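Local coordinates for F420-dependent methylenetetrahydromethanopterin dehydrogenase (Methanopyrus kandleri, PDB 3IQF), which catalyses the reversible reduction of methenyl-tetrahydromethanopterin to methylene-tetrahydromethanopterin with reduced coenzyme F420, a step in methanogenesis from carbon dioxide, at residues 121-126 against 211-216; 126-131 against 228-233. All blocks are in the same frame, centred on the assembly; numbering follows the deposited sequence.

Contact 1: residues 121-126 against 211-216. With E4M (1-{4-[(6S,6aR,7R)-3-amino-6,7-dimethyl-1-oxo-1,2,5,6,6a,7-hexahydro-8H-imidazo[1,5-f]pteridin-10-ium-8-yl]phenyl}-1-deoxy-5-O-{5-O-[(S)-{[(1S)-1,3-dicarboxypropyl]oxy}(hydroxy)phosphoryl]-alpha-D-ribofuranosyl}-D-ribitol), chain M.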
loop_
_atom_site.group_PDB
_atom_site.type_symbol
_atom_site.label_atom_id
_atom_site.label_comp_id
_atom_site.label_asym_id
_atom_site.label_seq_id
_atom_site.Cartn_x
_atom_site.Cartn_y
_atom_site.Cartn_z
ATOM N N PRO A 121 20.275 13.285 -9.353
ATOM C CA PRO A 121 19.005 13.098 -8.680
ATOM C C PRO A 121 18.668 14.080 -7.536
ATOM O O PRO A 121 17.525 14.097 -7.074
ATOM C CB PRO A 121 19.114 11.668 -8.127
ATOM C CG PRO A 121 20.212 11.063 -8.855
ATOM C CD PRO A 121 21.156 12.130 -9.117
ATOM N N ASP A 122 19.625 14.911 -7.114
ATOM C CA ASP A 122 19.346 15.947 -6.092
ATOM C C ASP A 122 18.614 17.127 -6.719
ATOM O O ASP A 122 19.194 18.193 -6.956
ATOM C CB ASP A 122 20.642 16.400 -5.445
ATOM C CG ASP A 122 20.446 16.904 -4.016
ATOM O OD1 ASP A 122 19.357 17.464 -3.677
ATOM O OD2 ASP A 122 21.433 16.767 -3.250
ATOM N N ALA A 123 17.340 16.899 -7.028
ATOM C CA ALA A 123 16.579 17.745 -7.959
ATOM C C ALA A 123 16.066 19.011 -7.316
ATOM O O ALA A 123 15.652 18.984 -6.163
ATOM C CB ALA A 123 15.420 16.976 -8.500
ATOM N N MET A 124 16.049 20.114 -8.075
ATOM C CA MET A 124 15.383 21.320 -7.597
ATOM C C MET A 124 13.884 21.065 -7.396
ATOM O O MET A 124 13.243 20.412 -8.220
ATOM C CB MET A 124 15.554 22.479 -8.560
ATOM C CG MET A 124 14.970 23.768 -8.018
ATOM S SD MET A 124 15.008 25.106 -9.214
ATOM C CE MET A 124 13.708 24.664 -10.343
ATOM N N LEU A 125 13.355 21.635 -6.318
ATOM C CA LEU A 125 11.943 21.513 -5.982
ATOM C C LEU A 125 11.084 22.585 -6.689
ATOM O O LEU A 125 11.586 23.419 -7.438
ATOM C CB LEU A 125 11.746 21.528 -4.453
ATOM C CG LEU A 125 12.419 22.616 -3.602
ATOM C CD1 LEU A 125 11.903 23.986 -3.994
ATOM C CD2 LEU A 125 12.186 22.350 -2.118
ATOM N N GLY A 126 9.778 22.539 -6.429
ATOM C CA GLY A 126 8.787 23.338 -7.140
ATOM C C GLY A 126 8.571 24.666 -6.439
ATOM O O GLY A 126 7.547 24.899 -5.785
ATOM N N GLU A 211 15.812 12.441 -10.884
ATOM C CA GLU A 211 16.499 13.283 -11.853
ATOM C C GLU A 211 15.538 14.011 -12.824
ATOM O O GLU A 211 15.752 15.204 -13.188
ATOM C CB GLU A 211 17.538 12.464 -12.608
ATOM C CG GLU A 211 18.119 13.206 -13.762
ATOM C CD GLU A 211 19.336 12.517 -14.413
ATOM O OE1 GLU A 211 19.815 13.082 -15.430
ATOM O OE2 GLU A 211 19.793 11.439 -13.907
ATOM N N ASN A 212 14.479 13.308 -13.216
ATOM C CA ASN A 212 13.445 13.877 -14.057
ATOM C C ASN A 212 12.658 14.980 -13.360
ATOM O O ASN A 212 12.136 15.871 -14.016
ATOM C CB ASN A 212 12.512 12.769 -14.552
ATOM C CG ASN A 212 13.236 11.767 -15.546
ATOM O OD1 ASN A 212 14.203 12.140 -16.202
ATOM N ND2 ASN A 212 12.740 10.511 -15.645
ATOM N N VAL A 213 12.576 14.926 -12.031
ATOM C CA VAL A 213 11.892 15.970 -11.249
ATOM C C VAL A 213 12.443 17.356 -11.596
ATOM O O VAL A 213 11.673 18.291 -11.785
ATOM C CB VAL A 213 11.951 15.684 -9.701
ATOM C CG1 VAL A 213 11.565 16.905 -8.874
ATOM C CG2 VAL A 213 11.000 14.525 -9.339
ATOM N N ALA A 214 13.763 17.456 -11.773
ATOM C CA ALA A 214 14.406 18.718 -11.964
ATOM C C ALA A 214 13.894 19.448 -13.199
ATOM O O ALA A 214 13.679 20.665 -13.160
ATOM C CB ALA A 214 15.914 18.529 -12.041
ATOM N N ASP A 215 13.692 18.720 -14.296
ATOM C CA ASP A 215 13.191 19.353 -15.521
ATOM C C ASP A 215 11.772 19.879 -15.358
ATOM O O ASP A 215 11.410 20.895 -15.969
ATOM C CB ASP A 215 13.217 18.382 -16.694
ATOM C CG ASP A 215 14.602 17.829 -16.927
ATOM O OD1 ASP A 215 14.756 16.591 -16.834
ATOM O OD2 ASP A 215 15.535 18.650 -17.147
ATOM N N VAL A 216 10.968 19.191 -14.552
ATOM C CA VAL A 216 9.607 19.626 -14.367
ATOM C C VAL A 216 9.611 20.904 -13.509
ATOM O O VAL A 216 8.891 21.860 -13.801
ATOM C CB VAL A 216 8.738 18.537 -13.706
ATOM C CG1 VAL A 216 7.304 19.007 -13.617
ATOM C CG2 VAL A 216 8.838 17.215 -14.502
HETATM N N1 E4M M . 15.822 21.809 -0.744
HETATM C C2 E4M M . 16.279 20.948 -1.674
HETATM N N3 E4M M . 16.340 21.331 -2.986
HETATM C C4 E4M M . 15.935 22.574 -3.384
HETATM N N5 E4M M . 15.000 24.754 -2.678
HETATM C C6 E4M M . 15.243 25.777 -1.663
HETATM C C7 E4M M . 14.506 25.259 -0.421
HETATM N N8 E4M M . 14.926 23.885 -0.136
HETATM C C9 E4M M . 14.737 27.102 -2.308
HETATM P PA E4M M . 3.233 37.439 -9.183
HETATM C C10 E4M M . 15.138 25.466 -3.924
HETATM N N10 E4M M . 14.987 26.893 -3.750
HETATM C C11 E4M M . 13.896 29.429 -6.959
HETATM C C12 E4M M . 13.563 29.772 -5.649
HETATM C C13 E4M M . 13.915 28.929 -4.600
HETATM C C14 E4M M . 14.621 27.751 -4.831
HETATM C C15 E4M M . 14.970 27.400 -6.158
HETATM C C16 E4M M . 14.591 28.232 -7.207
HETATM O O2A E4M M . 3.952 38.021 -7.959
HETATM C C1J E4M M . 7.514 33.900 -8.016
HETATM O O1A E4M M . 1.720 37.301 -9.077
HETATM C C2J E4M M . 6.698 33.546 -6.774
HETATM O O2J E4M M . 7.259 32.441 -6.070
HETATM O O3A E4M M . 3.731 37.933 -10.524
HETATM C C3J E4M M . 5.290 33.307 -7.292
HETATM O O3J E4M M . 5.083 31.980 -7.709
HETATM C C4A E4M M . 15.446 23.453 -2.410
HETATM C C4J E4M M . 5.233 34.185 -8.528
HETATM O O4J E4M M . 6.575 34.345 -8.994
HETATM C C5J E4M M . 4.698 35.553 -8.181
HETATM O O5J E4M M . 3.723 35.895 -9.152
HETATM C C7M E4M M . 14.756 26.124 0.824
HETATM C C8A E4M M . 15.402 23.049 -1.087
HETATM C C9M E4M M . 15.492 28.322 -1.753
HETATM N NA2 E4M M . 16.695 19.722 -1.275
HETATM O OH4 E4M M . 15.976 22.913 -4.602
HETATM C CX1 E4M M . 13.500 30.333 -8.112
HETATM C CX2 E4M M . 12.001 30.582 -8.184
HETATM O OX2 E4M M . 11.325 29.412 -8.680
HETATM C CX3 E4M M . 11.678 31.718 -9.151
HETATM O OX3 E4M M . 12.245 32.967 -8.754
HETATM C CX4 E4M M . 10.170 31.853 -9.276
HETATM O OX4 E4M M . 9.886 32.463 -10.529
HETATM C CX5 E4M M . 9.535 32.645 -8.156
HETATM O OX5 E4M M . 8.176 32.776 -8.555
#
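Ala123 sets its methyl into the shoulder between Val213 and Ala214, where the loop that leaves strand 115-119 of the parallel sheet is laid over helix 197-223. The loop gets there through an inverse gamma turn centred on Asp122, whose carboxylate is held on the far side by Gly15 N and Thr16 OG1. Packing is tight around the alanine: Ala123 CB lies 3.7 Å from Ala214 N and 3.9 Å from both Val213 CG1 and Ala214 CB. Val213 CG1 also touches Met124 O, which Ser217 OG takes in a hydrogen bond one turn further along the helix. The other end is looser. Pro121 meets Glu211 mainly through backbone, CA to N at 3.9 Å, and the partly exposed glutamate runs out in an extended chain toward Lys120, a long and weak ion pair.

On the face of the loop turned from the helix sits the bound substrate, methenyl-tetrahydromethanopterin (E4M). Leu125 lays its branched end over one face of the pterin, with CG 3.4 Å from E4M C4A and CD2 equally near E4M C8A; a chi1 of 49°, which tucks CG between the backbone N and the carbonyl carbon, puts it there. With an alanine here CG and both methyls are gone, and the pterin would probably face a gap on this side and be freer to tilt. Met124 bends at chi3 to bring SD to 3.7 Å from E4M C16 on the phenyl ring. The pterin carbonyl is met by the backbone as well: Leu125 N gives a weak hydrogen bond to E4M OH4, 3.4 Å long and fairly straight at 159°.

Contact 2: residues 126-131 against 228-233; sequences GARREF and ERYVPI. With E4M (1-{4-[(6S,6aR,7R)-3-amino-6,7-dimethyl-1-oxo-1,2,5,6,6a,7-hexahydro-8H-imidazo[1,5-f]pteridin-10-ium-8-yl]phenyl}-1-deoxy-5-O-{5-O-[(S)-{[(1S)-1,3-dicarboxypropyl]oxy}(hydroxy)phosphoryl]-alpha-D-ribofuranosyl}-D-ribitol), chain M.
Arg128 and Tyr230 form a cation-pi stack: the guanidinium lies flat over the ring face, planes 7° apart, with CZ 3.6 Å from the ring centroid. A bend at chi2 (-69°) turns the arginine chain so that CD also lies over the same face as a CH-pi contact. The opposite face of the guanidinium is taken by E4M OX4, so the group is sandwiched between tyrosine and substrate; NE is tied to Gly220 O, and NH2 adds weak hydrogen bonds to E4M OX5 and O4J.

The tyrosine is fixed at its far end too. Tyr230 OH donates to Glu130 OE1 at 2.6 Å, arriving on the syn side but 32° out of the carboxylate plane. The other oxygen, Glu130 OE2, accepts a short 2.5 Å bond from the ribose hydroxyl E4M O3J, so one carboxylate joins protein ring and ligand sugar. Backbone atoms add to the grip: Arg129 N gives to E4M O2J at 2.9 Å and, at 3.2 Å, to E4M O3J, while Ala127 O receives E4M OX2 at 2.8 Å. Asn13, Asn141 and Cys221 bond the ligand as well. Nearer the backbone, Glu130 CB rests on Val231 CG2, 3.7 Å away.

This substrate-tail site lies where the loop between strand 115-119 and helix 134-150 meets the start of helix 227-257. Arg129 reaches a third subunit in a salt bridge to its Asp29, and the Phe131 ring packs on Val234 and Ala235 of helix 227-257 and meets His238 edge-to-face.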
loop_
_atom_site.group_PDB
_atom_site.type_symbol
_atom_site.label_atom_id
_atom_site.label_comp_id
_atom_site.label_asym_id
_atom_site.label_seq_id
_atom_site.Cartn_x
_atom_site.Cartn_y
_atom_site.Cartn_z
ATOM N N GLY A 126 9.778 22.539 -6.429
ATOM C CA GLY A 126 8.787 23.338 -7.140
ATOM C C GLY A 126 8.571 24.666 -6.439
ATOM O O GLY A 126 7.547 24.899 -5.785
ATOM N N ALA A 127 9.555 25.533 -6.563
ATOM C CA ALA A 127 9.635 26.761 -5.752
ATOM C C ALA A 127 8.790 27.936 -6.320
ATOM O O ALA A 127 9.323 28.958 -6.808
ATOM C CB ALA A 127 11.131 27.176 -5.578
ATOM N N ARG A 128 7.469 27.772 -6.236
ATOM C CA ARG A 128 6.516 28.817 -6.561
ATOM C C ARG A 128 5.700 29.078 -5.304
ATOM O O ARG A 128 5.278 28.126 -4.632
ATOM C CB ARG A 128 5.585 28.366 -7.690
ATOM C CG ARG A 128 6.228 28.294 -9.073
ATOM C CD ARG A 128 6.567 29.676 -9.592
ATOM N NE ARG A 128 6.753 29.675 -11.027
ATOM C CZ ARG A 128 6.839 30.752 -11.779
ATOM N NH1 ARG A 128 6.980 30.590 -13.080
ATOM N NH2 ARG A 128 6.779 31.978 -11.255
ATOM N N ARG A 129 5.508 30.358 -4.967
ATOM C CA ARG A 129 4.847 30.752 -3.693
ATOM C C ARG A 129 3.470 30.112 -3.485
ATOM O O ARG A 129 3.079 29.841 -2.378
ATOM C CB ARG A 129 4.700 32.288 -3.641
ATOM C CG ARG A 129 4.036 32.810 -2.345
ATOM C CD ARG A 129 4.118 34.345 -2.228
ATOM N NE ARG A 129 5.498 34.789 -2.360
ATOM C CZ ARG A 129 5.988 35.476 -3.394
ATOM N NH1 ARG A 129 7.268 35.785 -3.400
ATOM N NH2 ARG A 129 5.227 35.876 -4.415
ATOM N N GLU A 130 2.740 29.895 -4.575
ATOM C CA GLU A 130 1.366 29.377 -4.512
ATOM C C GLU A 130 1.322 27.915 -4.053
ATOM O O GLU A 130 0.275 27.420 -3.590
ATOM C CB GLU A 130 0.692 29.498 -5.897
ATOM C CG GLU A 130 0.633 30.911 -6.474
ATOM C CD GLU A 130 1.880 31.310 -7.310
ATOM O OE1 GLU A 130 1.785 32.250 -8.121
ATOM O OE2 GLU A 130 2.960 30.698 -7.137
ATOM N N PHE A 131 2.460 27.233 -4.146
ATOM C CA PHE A 131 2.541 25.808 -3.807
ATOM C C PHE A 131 3.530 25.533 -2.678
ATOM O O PHE A 131 3.207 24.867 -1.717
ATOM C CB PHE A 131 2.942 24.996 -5.056
ATOM C CG PHE A 131 3.152 23.517 -4.767
ATOM C CD1 PHE A 131 2.073 22.711 -4.420
ATOM C CD2 PHE A 131 4.418 22.960 -4.819
ATOM C CE1 PHE A 131 2.233 21.397 -4.150
ATOM C CE2 PHE A 131 4.588 21.623 -4.559
ATOM C CZ PHE A 131 3.484 20.830 -4.239
ATOM N N GLU A 228 -2.018 29.186 -13.730
ATOM C CA GLU A 228 -2.976 28.097 -13.926
ATOM C C GLU A 228 -2.268 26.875 -14.461
ATOM O O GLU A 228 -2.775 25.761 -14.369
ATOM C CB GLU A 228 -4.087 28.514 -14.877
ATOM C CG GLU A 228 -5.082 29.443 -14.214
ATOM C CD GLU A 228 -6.132 30.000 -15.184
ATOM O OE1 GLU A 228 -7.266 30.311 -14.701
ATOM O OE2 GLU A 228 -5.831 30.156 -16.416
ATOM N N ARG A 229 -1.101 27.100 -15.061
ATOM C CA ARG A 229 -0.285 26.021 -15.591
ATOM C C ARG A 229 0.878 25.690 -14.671
ATOM O O ARG A 229 1.138 24.515 -14.407
ATOM C CB ARG A 229 0.228 26.411 -16.990
ATOM C CG ARG A 229 -0.871 26.514 -18.043
ATOM C CD ARG A 229 -0.329 26.988 -19.358
ATOM N NE ARG A 229 0.535 25.982 -19.975
ATOM C CZ ARG A 229 0.105 24.928 -20.670
ATOM N NH1 ARG A 229 0.992 24.080 -21.176
ATOM N NH2 ARG A 229 -1.189 24.727 -20.888
ATOM N N TYR A 230 1.588 26.698 -14.162
ATOM C CA TYR A 230 2.817 26.401 -13.396
ATOM C C TYR A 230 2.552 25.824 -12.034
ATOM O O TYR A 230 3.346 25.007 -11.548
ATOM C CB TYR A 230 3.854 27.554 -13.375
ATOM C CG TYR A 230 3.552 28.822 -12.583
ATOM C CD1 TYR A 230 3.563 30.062 -13.217
ATOM C CD2 TYR A 230 3.317 28.798 -11.208
ATOM C CE1 TYR A 230 3.310 31.251 -12.498
ATOM C CE2 TYR A 230 3.051 29.977 -10.498
ATOM C CZ TYR A 230 3.055 31.202 -11.150
ATOM O OH TYR A 230 2.802 32.396 -10.468
ATOM N N VAL A 231 1.415 26.137 -11.419
ATOM C CA VAL A 231 1.153 25.556 -10.078
ATOM C C VAL A 231 0.977 24.030 -10.205
ATOM O O VAL A 231 1.646 23.259 -9.498
ATOM C CB VAL A 231 -0.008 26.269 -9.305
ATOM C CG1 VAL A 231 -0.181 25.691 -7.940
ATOM C CG2 VAL A 231 0.298 27.782 -9.153
ATOM N N PRO A 232 0.080 23.579 -11.110
ATOM C CA PRO A 232 0.013 22.110 -11.346
ATOM C C PRO A 232 1.340 21.476 -11.746
ATOM O O PRO A 232 1.672 20.403 -11.277
ATOM C CB PRO A 232 -0.981 21.977 -12.498
ATOM C CG PRO A 232 -1.805 23.218 -12.451
ATOM C CD PRO A 232 -0.945 24.321 -11.868
ATOM N N ILE A 233 2.094 22.139 -12.624
ATOM C CA ILE A 233 3.380 21.606 -13.054
ATOM C C ILE A 233 4.341 21.386 -11.846
ATOM O O ILE A 233 4.884 20.304 -11.673
ATOM C CB ILE A 233 4.023 22.483 -14.151
ATOM C CG1 ILE A 233 3.204 22.396 -15.439
ATOM C CG2 ILE A 233 5.500 22.095 -14.373
ATOM C CD1 ILE A 233 3.438 23.524 -16.382
HETATM N N1 E4M M . 15.822 21.809 -0.744
HETATM C C2 E4M M . 16.279 20.948 -1.674
HETATM N N3 E4M M . 16.340 21.331 -2.986
HETATM C C4 E4M M . 15.935 22.574 -3.384
HETATM N N5 E4M M . 15.000 24.754 -2.678
HETATM C C6 E4M M . 15.243 25.777 -1.663
HETATM C C7 E4M M . 14.506 25.259 -0.421
HETATM N N8 E4M M . 14.926 23.885 -0.136
HETATM C C9 E4M M . 14.737 27.102 -2.308
HETATM P PA E4M M . 3.233 37.439 -9.183
HETATM C C10 E4M M . 15.138 25.466 -3.924
HETATM N N10 E4M M . 14.987 26.893 -3.750
HETATM C C11 E4M M . 13.896 29.429 -6.959
HETATM C C12 E4M M . 13.563 29.772 -5.649
HETATM C C13 E4M M . 13.915 28.929 -4.600
HETATM C C14 E4M M . 14.621 27.751 -4.831
HETATM C C15 E4M M . 14.970 27.400 -6.158
HETATM C C16 E4M M . 14.591 28.232 -7.207
HETATM O O2A E4M M . 3.952 38.021 -7.959
HETATM C C1J E4M M . 7.514 33.900 -8.016
HETATM O O1A E4M M . 1.720 37.301 -9.077
HETATM C C2J E4M M . 6.698 33.546 -6.774
HETATM O O2J E4M M . 7.259 32.441 -6.070
HETATM O O3A E4M M . 3.731 37.933 -10.524
HETATM C C3J E4M M . 5.290 33.307 -7.292
HETATM O O3J E4M M . 5.083 31.980 -7.709
HETATM C C4A E4M M . 15.446 23.453 -2.410
HETATM C C4J E4M M . 5.233 34.185 -8.528
HETATM O O4J E4M M . 6.575 34.345 -8.994
HETATM C C5J E4M M . 4.698 35.553 -8.181
HETATM O O5J E4M M . 3.723 35.895 -9.152
HETATM C C7M E4M M . 14.756 26.124 0.824
HETATM C C8A E4M M . 15.402 23.049 -1.087
HETATM C C9M E4M M . 15.492 28.322 -1.753
HETATM N NA2 E4M M . 16.695 19.722 -1.275
HETATM O OH4 E4M M . 15.976 22.913 -4.602
HETATM C CX1 E4M M . 13.500 30.333 -8.112
HETATM C CX2 E4M M . 12.001 30.582 -8.184
HETATM O OX2 E4M M . 11.325 29.412 -8.680
HETATM C CX3 E4M M . 11.678 31.718 -9.151
HETATM O OX3 E4M M . 12.245 32.967 -8.754
HETATM C CX4 E4M M . 10.170 31.853 -9.276
HETATM O OX4 E4M M . 9.886 32.463 -10.529
HETATM C CX5 E4M M . 9.535 32.645 -8.156
HETATM O OX5 E4M M . 8.176 32.776 -8.555
#

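The two contacts share Gly126 and divide one long loop, between strand 115-119 and helix 134-150, into successive halves. Their centres are 14 Å apart, on the same side of the chain's centre. Along the sequence the segments alternate: 121-126, 126-131, then 211-216 on helix 197-223 and 228-233 on helix 227-257. These two helices follow one another in the chain and touch where Val216 CG1 meets Ile233 O at 3.4 Å, so the partners of contacts 1 and 2 also pack together. Both contacts line the site of E4M: contact 1 meets the pterin and one part of the phenyl ring, contact 2 the phenyl ring at Ala127 and then the ribitol and ribose. Both also reach the second subunit of the hexamer.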